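Local coordinates for protein putative aminopeptidase (Leishmania major, PDB 5NTH) that probably removes amino acids from the N termini of peptides as a manganese-dependent leucyl aminopeptidase of the M17 family, at residues 307-310 with 314-317; 264-269 with 391-396; 372-377 with 382-387. All blocks are in the same frame, centred on the assembly; numbering follows the deposited sequence.

Followed from the N terminus, the chain first passes through 264-269, the end of helix 261-267, whose partner comes more than 120 residues later in helix 391-404. Interaction 2 thus closes a long loop that encloses both other contacts. Within it, interaction 1 comes first and sets 307-310 against the end of the short helix 312-315 and the residues after it. Interaction 3 follows as the hairpin of 372-377 and 382-387. These two are in series, neither crossing the other, and they meet where Ala-308 N reaches Thr-387 OG1. Interaction 3 also leans on interaction 2, with Met-376 against Ile-393 and Val-374 against Ala-265. Within the catalytic domain, interaction 1 lines the actinonin site, while the other two lie farther out.

Interaction 1: residues 307-310 with 314-317; sequences LALK and HMTN. With BB2 (actinonin), chain E.
Lys-310 lies along the end of the short helix 312-315, and its aliphatic chain carries the close part of the contact. Lys-310 CD sits 3.8 Å from His-314 O and 3.9 Å from Met-315 CA, so CD and CE run over backbone. Nearer the main chain, the CB atoms of Lys-310 and Met-315 approach to 4.0 Å. Bends at chi3 (145°) and chi4 (81°) then turn the lysine away from the helix and carry NZ to the carbonyl oxygen of the actinonin hydroxamate, with a hydrogen bond of 2.7 Å between Lys-310 NZ and BB2 O4. The same nitrogen forms a salt bridge with Asp-388, a manganese ligand, so one amino group links inhibitor and metal site. From the other segment, the imidazole of His-314 offers a face to the inhibitor: methyl C18 of its isopropyl branch lies above the ring toward the rim, 3.4 Å from His-314 CE1.

The contact is looser on its other flank. There Leu-309 CD1 only just meets Met-315 SD, at 4.3 Å, and both side chains also pack on a second subunit, Leu-309 on Ile-363 and Met-315 on Leu-307 of that neighbouring chain. The tight side leads to the inhibitor through Lys-310 NZ and the His-314 ring, and the loose side faces the subunit interface; Lys-310 and His-314 line the actinonin pocket in the two-metal active site of M17 aminopeptidases, here occupied by manganese.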
ATOM      1  N   LEU A 307      -2.050   5.778 -18.507  1.00 33.90           N
ATOM      2  CA  LEU A 307      -1.764   6.685 -17.369  1.00 33.90           C
ATOM      3  C   LEU A 307      -2.145   6.067 -16.026  1.00 33.69           C
ATOM      4  O   LEU A 307      -1.675   6.500 -14.971  1.00 35.15           O
ATOM      5  CB  LEU A 307      -2.517   7.998 -17.549  1.00 33.37           C
ATOM      6  CG  LEU A 307      -1.996   8.905 -18.668  1.00 32.97           C
ATOM      7  CD1 LEU A 307      -3.125   9.730 -19.253  1.00 33.09           C
ATOM      8  CD2 LEU A 307      -0.862   9.793 -18.177  1.00 32.58           C
ATOM      9  N   ALA A 308      -3.021   5.066 -16.090  1.00 32.62           N
ATOM     10  CA  ALA A 308      -3.369   4.212 -14.977  1.00 31.84           C
ATOM     11  C   ALA A 308      -2.359   3.096 -15.079  1.00 30.59           C
ATOM     12  O   ALA A 308      -2.680   1.897 -15.262  1.00 29.81           O
ATOM     13  CB  ALA A 308      -4.794   3.713 -15.135  1.00 32.23           C
ATOM     14  N   LEU A 309      -1.117   3.551 -14.976  1.00 30.72           N
ATOM     15  CA  LEU A 309       0.042   2.761 -15.246  1.00 31.02           C
ATOM     16  C   LEU A 309       0.036   1.647 -14.225  1.00 31.69           C
ATOM     17  O   LEU A 309      -0.241   1.870 -13.063  1.00 30.71           O
ATOM     18  CB  LEU A 309       1.292   3.619 -15.160  1.00 30.96           C
ATOM     19  CG  LEU A 309       2.662   2.973 -15.386  1.00 31.43           C
ATOM     20  CD1 LEU A 309       2.915   2.559 -16.828  1.00 31.79           C
ATOM     21  CD2 LEU A 309       3.733   3.942 -14.919  1.00 31.75           C
ATOM     22  N   LYS A 310       0.253   0.433 -14.711  1.00 34.77           N
ATOM     23  CA  LYS A 310       0.358  -0.748 -13.891  1.00 36.69           C
ATOM     24  C   LYS A 310       1.663  -0.730 -13.112  1.00 37.65           C
ATOM     25  O   LYS A 310       2.684  -0.204 -13.604  1.00 35.68           O
ATOM     26  CB  LYS A 310       0.391  -1.998 -14.778  1.00 39.43           C
ATOM     27  CG  LYS A 310      -0.893  -2.365 -15.513  1.00 40.69           C
ATOM     28  CD  LYS A 310      -0.642  -3.657 -16.287  1.00 43.51           C
ATOM     29  CE  LYS A 310      -1.856  -4.554 -16.350  1.00 45.77           C
ATOM     30  NZ  LYS A 310      -2.744  -4.051 -17.415  1.00 47.58           N
ATOM     31  N   HIS A 314       2.438  -6.529 -12.045  1.00 56.07           N
ATOM     32  CA  HIS A 314       1.262  -6.736 -12.918  1.00 59.87           C
ATOM     33  C   HIS A 314       1.563  -6.446 -14.412  1.00 56.38           C
ATOM     34  O   HIS A 314       0.886  -6.953 -15.307  1.00 57.27           O
ATOM     35  CB  HIS A 314       0.071  -5.882 -12.448  1.00 64.11           C
ATOM     36  CG  HIS A 314      -0.402  -6.212 -11.066  1.00 69.29           C
ATOM     37  ND1 HIS A 314      -0.921  -5.263 -10.211  1.00 72.65           N
ATOM     38  CD2 HIS A 314      -0.418  -7.383 -10.382  1.00 72.52           C
ATOM     39  CE1 HIS A 314      -1.251  -5.837  -9.066  1.00 75.08           C
ATOM     40  NE2 HIS A 314      -0.958  -7.124  -9.145  1.00 74.79           N
ATOM     41  N   MET A 315       2.581  -5.634 -14.667  1.00 52.35           N
ATOM     42  CA  MET A 315       2.940  -5.226 -16.020  1.00 48.61           C
ATOM     43  C   MET A 315       3.781  -6.257 -16.802  1.00 48.02           C
ATOM     44  O   MET A 315       3.689  -6.309 -18.033  1.00 47.30           O
ATOM     45  CB  MET A 315       3.673  -3.917 -15.932  1.00 48.49           C
ATOM     46  CG  MET A 315       3.799  -3.198 -17.234  1.00 49.08           C
ATOM     47  SD  MET A 315       4.372  -1.522 -16.937  1.00 52.79           S
ATOM     48  CE  MET A 315       5.118  -1.310 -18.542  1.00 53.87           C
ATOM     49  N   THR A 316       4.571  -7.090 -16.161  1.00 45.12           N
ATOM     50  CA  THR A 316       5.260  -8.113 -16.908  1.00 45.64           C
ATOM     51  C   THR A 316       4.254  -9.124 -17.441  1.00 45.20           C
ATOM     52  O   THR A 316       3.241  -9.335 -16.832  1.00 43.60           O
ATOM     53  CB  THR A 316       6.327  -8.845 -16.084  1.00 45.25           C
ATOM     54  OG1 THR A 316       5.965  -8.830 -14.722  1.00 45.07           O
ATOM     55  CG2 THR A 316       7.629  -8.188 -16.218  1.00 45.41           C
ATOM     56  N   ASN A 317       4.549  -9.709 -18.593  1.00 42.18           N
ATOM     57  CA  ASN A 317       3.668 -10.650 -19.242  1.00 42.02           C
ATOM     58  C   ASN A 317       2.576  -9.987 -20.065  1.00 38.90           C
ATOM     59  O   ASN A 317       1.746 -10.638 -20.578  1.00 38.04           O
ATOM     60  CB  ASN A 317       3.097 -11.607 -18.211  1.00 45.13           C
ATOM     61  CG  ASN A 317       2.970 -13.028 -18.712  1.00 47.07           C
ATOM     62  OD1 ASN A 317       3.800 -13.526 -19.436  1.00 47.94           O
ATOM     63  ND2 ASN A 317       1.921 -13.682 -18.305  1.00 48.72           N
TER
HETATM   64  C5  BB2 E 604      -6.795  -6.090 -16.672  0.60 40.35           C
HETATM   65  C3  BB2 E 604      -6.286  -5.297 -17.838  0.60 40.41           C
HETATM   66  O4  BB2 E 604      -5.373  -4.546 -17.634  0.60 39.32           O
HETATM   67  N1  BB2 E 604      -6.787  -5.449 -19.056  0.60 41.21           N
HETATM   68  O2  BB2 E 604      -6.243  -4.707 -20.129  0.60 46.17           O
HETATM   69  C6  BB2 E 604      -7.407  -5.146 -15.645  0.60 41.71           C
HETATM   70  C12 BB2 E 604      -7.336  -5.820 -14.312  0.60 42.80           C
HETATM   71  O13 BB2 E 604      -8.230  -6.562 -14.008  0.60 42.87           O
HETATM   72  C7  BB2 E 604      -8.845  -4.808 -16.057  0.60 41.01           C
HETATM   73  C8  BB2 E 604      -9.599  -3.941 -15.053  0.60 40.76           C
HETATM   74  C9  BB2 E 604      -9.039  -2.528 -14.981  0.60 41.18           C
HETATM   75  C10 BB2 E 604      -8.700  -2.138 -13.553  0.60 42.64           C
HETATM   76  C11 BB2 E 604      -9.956  -1.865 -12.744  0.60 42.98           C
HETATM   77  N14 BB2 E 604      -6.292  -5.603 -13.523  0.60 45.40           N
HETATM   78  C15 BB2 E 604      -6.166  -6.273 -12.233  0.60 48.91           C
HETATM   79  C16 BB2 E 604      -4.701  -6.665 -11.931  0.60 49.63           C
HETATM   80  C18 BB2 E 604      -4.303  -6.605 -10.448  0.60 49.71           C
HETATM   81  C17 BB2 E 604      -4.393  -8.065 -12.498  0.60 47.74           C
HETATM   82  C19 BB2 E 604      -6.881  -5.456 -11.183  0.60 51.80           C
HETATM   83  O20 BB2 E 604      -7.981  -5.859 -10.862  0.60 48.62           O
HETATM   84  N21 BB2 E 604      -6.353  -4.345 -10.623  0.60 60.03           N
HETATM   85  C22 BB2 E 604      -6.760  -3.925  -9.275  0.60 64.16           C
HETATM   86  C23 BB2 E 604      -5.355  -3.393 -11.135  0.60 60.72           C
HETATM   87  C24 BB2 E 604      -4.785  -2.649  -9.927  0.60 61.25           C
HETATM   88  C25 BB2 E 604      -5.596  -3.085  -8.722  0.60 62.53           C
HETATM   89  C26 BB2 E 604      -8.030  -3.073  -9.432  0.60 65.30           C
HETATM   90  O27 BB2 E 604      -9.146  -3.855  -9.879  0.60 64.64           O

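Interaction 2: residues 264-269 with 391-396; sequences YAVGKC and GRIVLG. With BCT (bicarbonate ion), chain B.
Val-266 has CG1 anti to the backbone N (chi1 171°), which leaves CG2 on the side of Ile-393, while Val-394 at chi1 -53° swings its CG1 out to meet Val-266. One valine of helix 261-267 thus rests against two successive residues of helix 391-404. Val-266 CG2 is 3.7 Å from Ile-393 CG2, methyl against methyl. The pairing with Val-394 is nearly perpendicular, and there Val-394 CG1 lies 3.7 Å from both the CB and the CG1 of Val-266. No hydrogen bond joins the two segments; the contact is wholly apolar and buried, held by these three branched side chains.

On its further flanks, Val-394 also packs on Ile-300 of strand 291-300, and Ile-393 on Tyr-368 and Asn-479. The first turn of helix 391-404 also borders a bicarbonate ion: the backbone N of Arg-392 is placed to donate to its O1, though the exact position of the ion is doubtful. As modelled, the edge of the Arg-392 guanidinium also faces the ion, but this too is doubtful. Here the helix starts directly after the manganese ligand Glu-390, consistent with the bicarbonate site of other M17 aminopeptidases.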
ATOM      1  N   TYR A 264      -8.681   4.169 -31.985  1.00 35.36           N
ATOM      2  CA  TYR A 264      -7.724   5.231 -32.256  1.00 36.25           C
ATOM      3  C   TYR A 264      -7.253   5.914 -30.954  1.00 38.23           C
ATOM      4  O   TYR A 264      -6.073   6.226 -30.800  1.00 36.98           O
ATOM      5  CB  TYR A 264      -8.313   6.280 -33.189  1.00 36.13           C
ATOM      6  CG  TYR A 264      -7.366   7.424 -33.332  1.00 36.09           C
ATOM      7  CD1 TYR A 264      -6.285   7.348 -34.195  1.00 36.60           C
ATOM      8  CD2 TYR A 264      -7.498   8.563 -32.545  1.00 36.87           C
ATOM      9  CE1 TYR A 264      -5.376   8.393 -34.309  1.00 37.19           C
ATOM     10  CE2 TYR A 264      -6.603   9.613 -32.655  1.00 36.95           C
ATOM     11  CZ  TYR A 264      -5.542   9.519 -33.538  1.00 37.61           C
ATOM     12  OH  TYR A 264      -4.651  10.555 -33.636  1.00 39.63           O
ATOM     13  N   ALA A 265      -8.190   6.166 -30.039  1.00 39.36           N
ATOM     14  CA  ALA A 265      -7.859   6.757 -28.741  1.00 39.42           C
ATOM     15  C   ALA A 265      -6.835   5.925 -27.963  1.00 40.38           C
ATOM     16  O   ALA A 265      -5.886   6.481 -27.381  1.00 42.51           O
ATOM     17  CB  ALA A 265      -9.115   6.922 -27.901  1.00 38.59           C
ATOM     18  N   VAL A 266      -7.038   4.603 -27.949  1.00 39.27           N
ATOM     19  CA  VAL A 266      -6.245   3.701 -27.102  1.00 39.47           C
ATOM     20  C   VAL A 266      -4.795   3.643 -27.581  1.00 40.10           C
ATOM     21  O   VAL A 266      -3.845   3.660 -26.754  1.00 41.20           O
ATOM     22  CB  VAL A 266      -6.841   2.269 -27.044  1.00 38.90           C
ATOM     23  CG1 VAL A 266      -5.898   1.296 -26.349  1.00 39.24           C
ATOM     24  CG2 VAL A 266      -8.143   2.268 -26.278  1.00 38.69           C
ATOM     25  N   GLY A 267      -4.642   3.585 -28.907  1.00 38.15           N
ATOM     26  CA  GLY A 267      -3.352   3.373 -29.528  1.00 37.86           C
ATOM     27  C   GLY A 267      -2.642   4.594 -30.045  1.00 38.03           C
ATOM     28  O   GLY A 267      -1.559   4.455 -30.626  1.00 41.51           O
ATOM     29  N   LYS A 268      -3.216   5.779 -29.828  1.00 37.18           N
ATOM     30  CA  LYS A 268      -2.679   7.015 -30.418  1.00 37.22           C
ATOM     31  C   LYS A 268      -1.339   7.471 -29.853  1.00 36.85           C
ATOM     32  O   LYS A 268      -0.595   8.218 -30.497  1.00 35.11           O
ATOM     33  CB  LYS A 268      -3.699   8.163 -30.345  1.00 38.40           C
ATOM     34  CG  LYS A 268      -3.942   8.841 -28.989  1.00 38.26           C
ATOM     35  CD  LYS A 268      -5.108   9.831 -29.113  1.00 37.44           C
ATOM     36  CE  LYS A 268      -5.568  10.427 -27.797  1.00 36.94           C
ATOM     37  NZ  LYS A 268      -4.733  11.605 -27.452  1.00 39.13           N
ATOM     38  N   CYS A 269      -1.040   7.010 -28.647  1.00 37.98           N
ATOM     39  CA  CYS A 269       0.175   7.399 -27.952  1.00 38.45           C
ATOM     40  C   CYS A 269       1.384   6.576 -28.330  1.00 36.92           C
ATOM     41  O   CYS A 269       2.502   7.018 -28.168  1.00 37.93           O
ATOM     42  CB  CYS A 269      -0.036   7.257 -26.463  1.00 38.64           C
ATOM     43  SG  CYS A 269       1.313   8.005 -25.568  1.00 39.08           S
ATOM     44  N   GLY A 391      -8.998  -2.935 -23.365  1.00 32.93           N
ATOM     45  CA  GLY A 391      -9.426  -4.079 -24.177  1.00 32.46           C
ATOM     46  C   GLY A 391     -10.853  -3.939 -24.649  1.00 31.75           C
ATOM     47  O   GLY A 391     -11.110  -3.967 -25.841  1.00 33.06           O
ATOM     48  N   ARG A 392     -11.772  -3.792 -23.696  1.00 30.12           N
ATOM     49  CA  ARG A 392     -13.141  -3.321 -23.915  1.00 28.88           C
ATOM     50  C   ARG A 392     -13.299  -2.357 -25.081  1.00 28.58           C
ATOM     51  O   ARG A 392     -14.207  -2.501 -25.888  1.00 28.62           O
ATOM     52  CB  ARG A 392     -13.544  -2.475 -22.703  1.00 29.20           C
ATOM     53  CG  ARG A 392     -14.023  -3.233 -21.503  1.00 28.06           C
ATOM     54  CD  ARG A 392     -13.884  -2.413 -20.255  1.00 26.92           C
ATOM     55  NE  ARG A 392     -13.304  -3.317 -19.287  1.00 26.99           N
ATOM     56  CZ  ARG A 392     -13.887  -3.780 -18.181  1.00 28.11           C
ATOM     57  NH1 ARG A 392     -13.215  -4.657 -17.427  1.00 27.76           N
ATOM     58  NH2 ARG A 392     -15.108  -3.370 -17.783  1.00 27.86           N
ATOM     59  N   ILE A 393     -12.448  -1.326 -25.088  1.00 27.97           N
ATOM     60  CA  ILE A 393     -12.610  -0.210 -25.971  1.00 27.88           C
ATOM     61  C   ILE A 393     -12.248  -0.550 -27.378  1.00 28.28           C
ATOM     62  O   ILE A 393     -13.019  -0.318 -28.285  1.00 29.36           O
ATOM     63  CB  ILE A 393     -11.780   0.984 -25.545  1.00 27.81           C
ATOM     64  CG1 ILE A 393     -12.394   1.598 -24.273  1.00 28.24           C
ATOM     65  CG2 ILE A 393     -11.769   2.012 -26.662  1.00 27.70           C
ATOM     66  CD1 ILE A 393     -11.581   2.708 -23.643  1.00 28.14           C
ATOM     67  N   VAL A 394     -11.051  -1.057 -27.578  1.00 28.34           N
ATOM     68  CA  VAL A 394     -10.612  -1.386 -28.931  1.00 27.77           C
ATOM     69  C   VAL A 394     -11.519  -2.463 -29.516  1.00 27.37           C
ATOM     70  O   VAL A 394     -11.778  -2.469 -30.706  1.00 27.41           O
ATOM     71  CB  VAL A 394      -9.159  -1.898 -28.973  1.00 28.21           C
ATOM     72  CG1 VAL A 394      -8.190  -0.934 -28.284  1.00 27.80           C
ATOM     73  CG2 VAL A 394      -9.058  -3.284 -28.356  1.00 28.51           C
ATOM     74  N   LEU A 395     -11.983  -3.376 -28.670  1.00 27.05           N
ATOM     75  CA  LEU A 395     -12.812  -4.481 -29.103  1.00 27.16           C
ATOM     76  C   LEU A 395     -14.192  -4.000 -29.473  1.00 27.24           C
ATOM     77  O   LEU A 395     -14.834  -4.555 -30.351  1.00 27.14           O
ATOM     78  CB  LEU A 395     -12.974  -5.508 -28.001  1.00 27.63           C
ATOM     79  CG  LEU A 395     -11.868  -6.498 -27.724  1.00 28.19           C
ATOM     80  CD1 LEU A 395     -12.276  -7.328 -26.516  1.00 28.22           C
ATOM     81  CD2 LEU A 395     -11.582  -7.389 -28.924  1.00 28.59           C
ATOM     82  N   GLY A 396     -14.665  -2.999 -28.757  1.00 27.18           N
ATOM     83  CA  GLY A 396     -15.871  -2.325 -29.121  1.00 26.64           C
ATOM     84  C   GLY A 396     -15.840  -1.882 -30.562  1.00 26.61           C
ATOM     85  O   GLY A 396     -16.772  -2.161 -31.276  1.00 29.06           O
TER
HETATM   86  C   BCT B 601     -10.257  -4.348 -20.252  1.00 40.81           C
HETATM   87  O1  BCT B 601     -10.108  -4.067 -21.441  1.00 41.06           O
HETATM   88  O2  BCT B 601     -11.371  -4.405 -19.705  1.00 38.06           O
HETATM   89  O3  BCT B 601      -9.166  -4.563 -19.545  1.00 49.17           O

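Interaction 3: residues 372-377 with 382-387; sequences DVVVMK and VEVMNT
Val-374 and Val-382 form the hydrogen-bonded pair of an antiparallel hairpin, each serving the other as both donor and acceptor. Val-382 N lies 2.7 Å from Val-374 O, and Val-374 N lies 2.9 Å from Val-382 O. A third bond extends the pairing past the regular strands: Val-384 N reaches Asp-372 O at 3.0 Å, with an angle of 162° at the hydrogen and the donor almost in line with the carbonyl. Between these bonds sits the non-hydrogen-bonded pair Val-373 and Glu-383, where Val-373 CA approaches Val-382 O to 3.3 Å in a CA-H...O contact.

Outward from the backbone, Val-374 and Val-382 stand side by side on one face of the sheet. At chi1 69°, CG1 of Val-374 falls between its own N and carbonyl carbon and comes to 3.7 Å from Val-382 CB; the same methyl of Val-374 is 4.2 Å from Val-384 CG2. With chi1 at -52°, Met-376 CG meets Val-382 CG2 at 3.7 Å; bends at chi2 and chi3 then turn the thioether toward Ile-393 of helix 391-404, so this apolar face is laid against the helix.

The opposite face carries Val-373 and Glu-383, whose carboxylate is gripped by Ser-472 and by a salt bridge to Arg-478. Backbone hydrogen bonding of Glu-383 with Met-477 adds a third strand, so that 381-383 lies between 373-375 and 477-478. The chemistry implies a division of labour: main-chain bonds set the register of the hairpin, and valine and methionine surfaces seat it on the helix that follows the manganese ligands Asp-388 and Glu-390.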
ATOM      1  N   ASP A 372     -11.212  11.534 -20.321  1.00 37.88           N
ATOM      2  CA  ASP A 372     -11.511  11.692 -21.758  1.00 36.50           C
ATOM      3  C   ASP A 372     -12.809  10.988 -22.122  1.00 35.01           C
ATOM      4  O   ASP A 372     -13.198   9.994 -21.518  1.00 34.12           O
ATOM      5  CB  ASP A 372     -10.367  11.161 -22.657  1.00 36.38           C
ATOM      6  CG  ASP A 372      -9.239  12.190 -22.871  1.00 36.19           C
ATOM      7  OD1 ASP A 372      -9.318  13.269 -22.257  1.00 37.41           O
ATOM      8  OD2 ASP A 372      -8.278  11.921 -23.639  1.00 34.13           O
ATOM      9  N   VAL A 373     -13.477  11.540 -23.117  1.00 34.32           N
ATOM     10  CA  VAL A 373     -14.753  11.031 -23.576  1.00 33.37           C
ATOM     11  C   VAL A 373     -14.561  10.694 -25.017  1.00 33.29           C
ATOM     12  O   VAL A 373     -14.090  11.501 -25.800  1.00 33.56           O
ATOM     13  CB  VAL A 373     -15.866  12.061 -23.437  1.00 32.99           C
ATOM     14  CG1 VAL A 373     -17.114  11.620 -24.207  1.00 33.11           C
ATOM     15  CG2 VAL A 373     -16.176  12.279 -21.959  1.00 32.86           C
ATOM     16  N   VAL A 374     -14.929   9.489 -25.366  1.00 33.51           N
ATOM     17  CA  VAL A 374     -14.555   8.981 -26.642  1.00 34.48           C
ATOM     18  C   VAL A 374     -15.820   8.489 -27.338  1.00 33.21           C
ATOM     19  O   VAL A 374     -16.729   7.937 -26.702  1.00 33.78           O
ATOM     20  CB  VAL A 374     -13.444   7.927 -26.471  1.00 35.97           C
ATOM     21  CG1 VAL A 374     -13.971   6.658 -25.805  1.00 36.05           C
ATOM     22  CG2 VAL A 374     -12.811   7.631 -27.819  1.00 37.58           C
ATOM     23  N   VAL A 375     -15.892   8.745 -28.637  1.00 31.71           N
ATOM     24  CA  VAL A 375     -17.029   8.356 -29.446  1.00 30.50           C
ATOM     25  C   VAL A 375     -16.640   7.162 -30.282  1.00 28.84           C
ATOM     26  O   VAL A 375     -15.855   7.260 -31.193  1.00 28.38           O
ATOM     27  CB  VAL A 375     -17.505   9.488 -30.357  1.00 31.76           C
ATOM     28  CG1 VAL A 375     -18.889   9.156 -30.932  1.00 31.95           C
ATOM     29  CG2 VAL A 375     -17.577  10.792 -29.579  1.00 32.78           C
ATOM     30  N   MET A 376     -17.233   6.033 -29.960  1.00 28.05           N
ATOM     31  CA  MET A 376     -16.907   4.791 -30.589  1.00 27.77           C
ATOM     32  C   MET A 376     -17.545   4.793 -31.983  1.00 27.81           C
ATOM     33  O   MET A 376     -18.437   5.566 -32.269  1.00 27.67           O
ATOM     34  CB  MET A 376     -17.493   3.632 -29.783  1.00 27.70           C
ATOM     35  CG  MET A 376     -17.183   3.606 -28.305  1.00 27.53           C
ATOM     36  SD  MET A 376     -15.538   3.030 -27.978  1.00 28.36           S
ATOM     37  CE  MET A 376     -15.655   1.321 -28.501  1.00 27.80           C
ATOM     38  N   LYS A 377     -17.093   3.909 -32.842  1.00 27.85           N
ATOM     39  CA  LYS A 377     -17.729   3.730 -34.120  1.00 28.57           C
ATOM     40  C   LYS A 377     -19.221   3.539 -34.053  1.00 28.33           C
ATOM     41  O   LYS A 377     -19.945   4.015 -34.913  1.00 30.03           O
ATOM     42  CB  LYS A 377     -17.163   2.496 -34.806  1.00 29.53           C
ATOM     43  CG  LYS A 377     -17.636   2.325 -36.230  1.00 29.83           C
ATOM     44  CD  LYS A 377     -17.334   3.552 -37.075  1.00 30.38           C
ATOM     45  CE  LYS A 377     -17.579   3.264 -38.546  1.00 31.04           C
ATOM     46  NZ  LYS A 377     -18.036   4.483 -39.241  1.00 31.28           N
ATOM     47  N   VAL A 382     -18.252   7.104 -24.658  1.00 25.18           N
ATOM     48  CA  VAL A 382     -17.692   6.385 -23.522  1.00 25.93           C
ATOM     49  C   VAL A 382     -16.859   7.295 -22.660  1.00 26.43           C
ATOM     50  O   VAL A 382     -15.980   7.987 -23.165  1.00 27.98           O
ATOM     51  CB  VAL A 382     -16.826   5.184 -23.970  1.00 25.88           C
ATOM     52  CG1 VAL A 382     -16.157   4.522 -22.776  1.00 25.96           C
ATOM     53  CG2 VAL A 382     -17.693   4.166 -24.664  1.00 25.57           C
ATOM     54  N   GLU A 383     -17.112   7.270 -21.359  1.00 26.43           N
ATOM     55  CA  GLU A 383     -16.306   8.057 -20.425  1.00 26.46           C
ATOM     56  C   GLU A 383     -15.200   7.184 -19.826  1.00 26.05           C
ATOM     57  O   GLU A 383     -15.465   6.305 -19.012  1.00 25.28           O
ATOM     58  CB  GLU A 383     -17.153   8.656 -19.299  1.00 26.52           C
ATOM     59  CG  GLU A 383     -16.409   9.788 -18.580  1.00 26.85           C
ATOM     60  CD  GLU A 383     -17.082  10.283 -17.309  1.00 27.12           C
ATOM     61  OE1 GLU A 383     -18.082   9.651 -16.888  1.00 26.49           O
ATOM     62  OE2 GLU A 383     -16.586  11.301 -16.727  1.00 28.00           O
ATOM     63  N   VAL A 384     -13.969   7.460 -20.208  1.00 26.25           N
ATOM     64  CA  VAL A 384     -12.832   6.669 -19.767  1.00 27.07           C
ATOM     65  C   VAL A 384     -12.488   6.982 -18.334  1.00 27.79           C
ATOM     66  O   VAL A 384     -11.972   8.027 -18.063  1.00 28.00           O
ATOM     67  CB  VAL A 384     -11.602   6.964 -20.644  1.00 27.30           C
ATOM     68  CG1 VAL A 384     -10.399   6.157 -20.184  1.00 27.50           C
ATOM     69  CG2 VAL A 384     -11.906   6.656 -22.114  1.00 27.47           C
ATOM     70  N   MET A 385     -12.746   6.064 -17.419  1.00 29.85           N
ATOM     71  CA  MET A 385     -12.385   6.241 -16.003  1.00 31.72           C
ATOM     72  C   MET A 385     -11.087   5.570 -15.612  1.00 32.37           C
ATOM     73  O   MET A 385     -10.441   5.980 -14.640  1.00 34.63           O
ATOM     74  CB  MET A 385     -13.482   5.679 -15.125  1.00 33.44           C
ATOM     75  CG  MET A 385     -14.837   6.306 -15.353  1.00 34.81           C
ATOM     76  SD  MET A 385     -14.960   7.875 -14.486  1.00 37.26           S
ATOM     77  CE  MET A 385     -14.054   9.008 -15.528  1.00 39.27           C
ATOM     78  N   ASN A 386     -10.733   4.515 -16.331  1.00 32.17           N
ATOM     79  CA  ASN A 386      -9.477   3.835 -16.142  1.00 32.31           C
ATOM     80  C   ASN A 386      -8.935   3.460 -17.473  1.00 32.04           C
ATOM     81  O   ASN A 386      -9.556   2.641 -18.159  1.00 33.70           O
ATOM     82  CB  ASN A 386      -9.630   2.580 -15.307  1.00 32.65           C
ATOM     83  CG  ASN A 386      -8.284   2.026 -14.888  1.00 33.46           C
ATOM     84  OD1 ASN A 386      -7.526   1.585 -15.736  1.00 36.79           O
ATOM     85  ND2 ASN A 386      -7.955   2.094 -13.599  1.00 32.38           N
ATOM     86  N   THR A 387      -7.763   3.991 -17.815  1.00 30.90           N
ATOM     87  CA  THR A 387      -7.170   3.726 -19.120  1.00 30.93           C
ATOM     88  C   THR A 387      -6.596   2.305 -19.231  1.00 31.87           C
ATOM     89  O   THR A 387      -6.249   1.850 -20.320  1.00 32.73           O
ATOM     90  CB  THR A 387      -6.082   4.730 -19.464  1.00 30.48           C
ATOM     91  OG1 THR A 387      -5.007   4.571 -18.542  1.00 31.57           O
ATOM     92  CG2 THR A 387      -6.613   6.144 -19.391  1.00 29.92           C
TER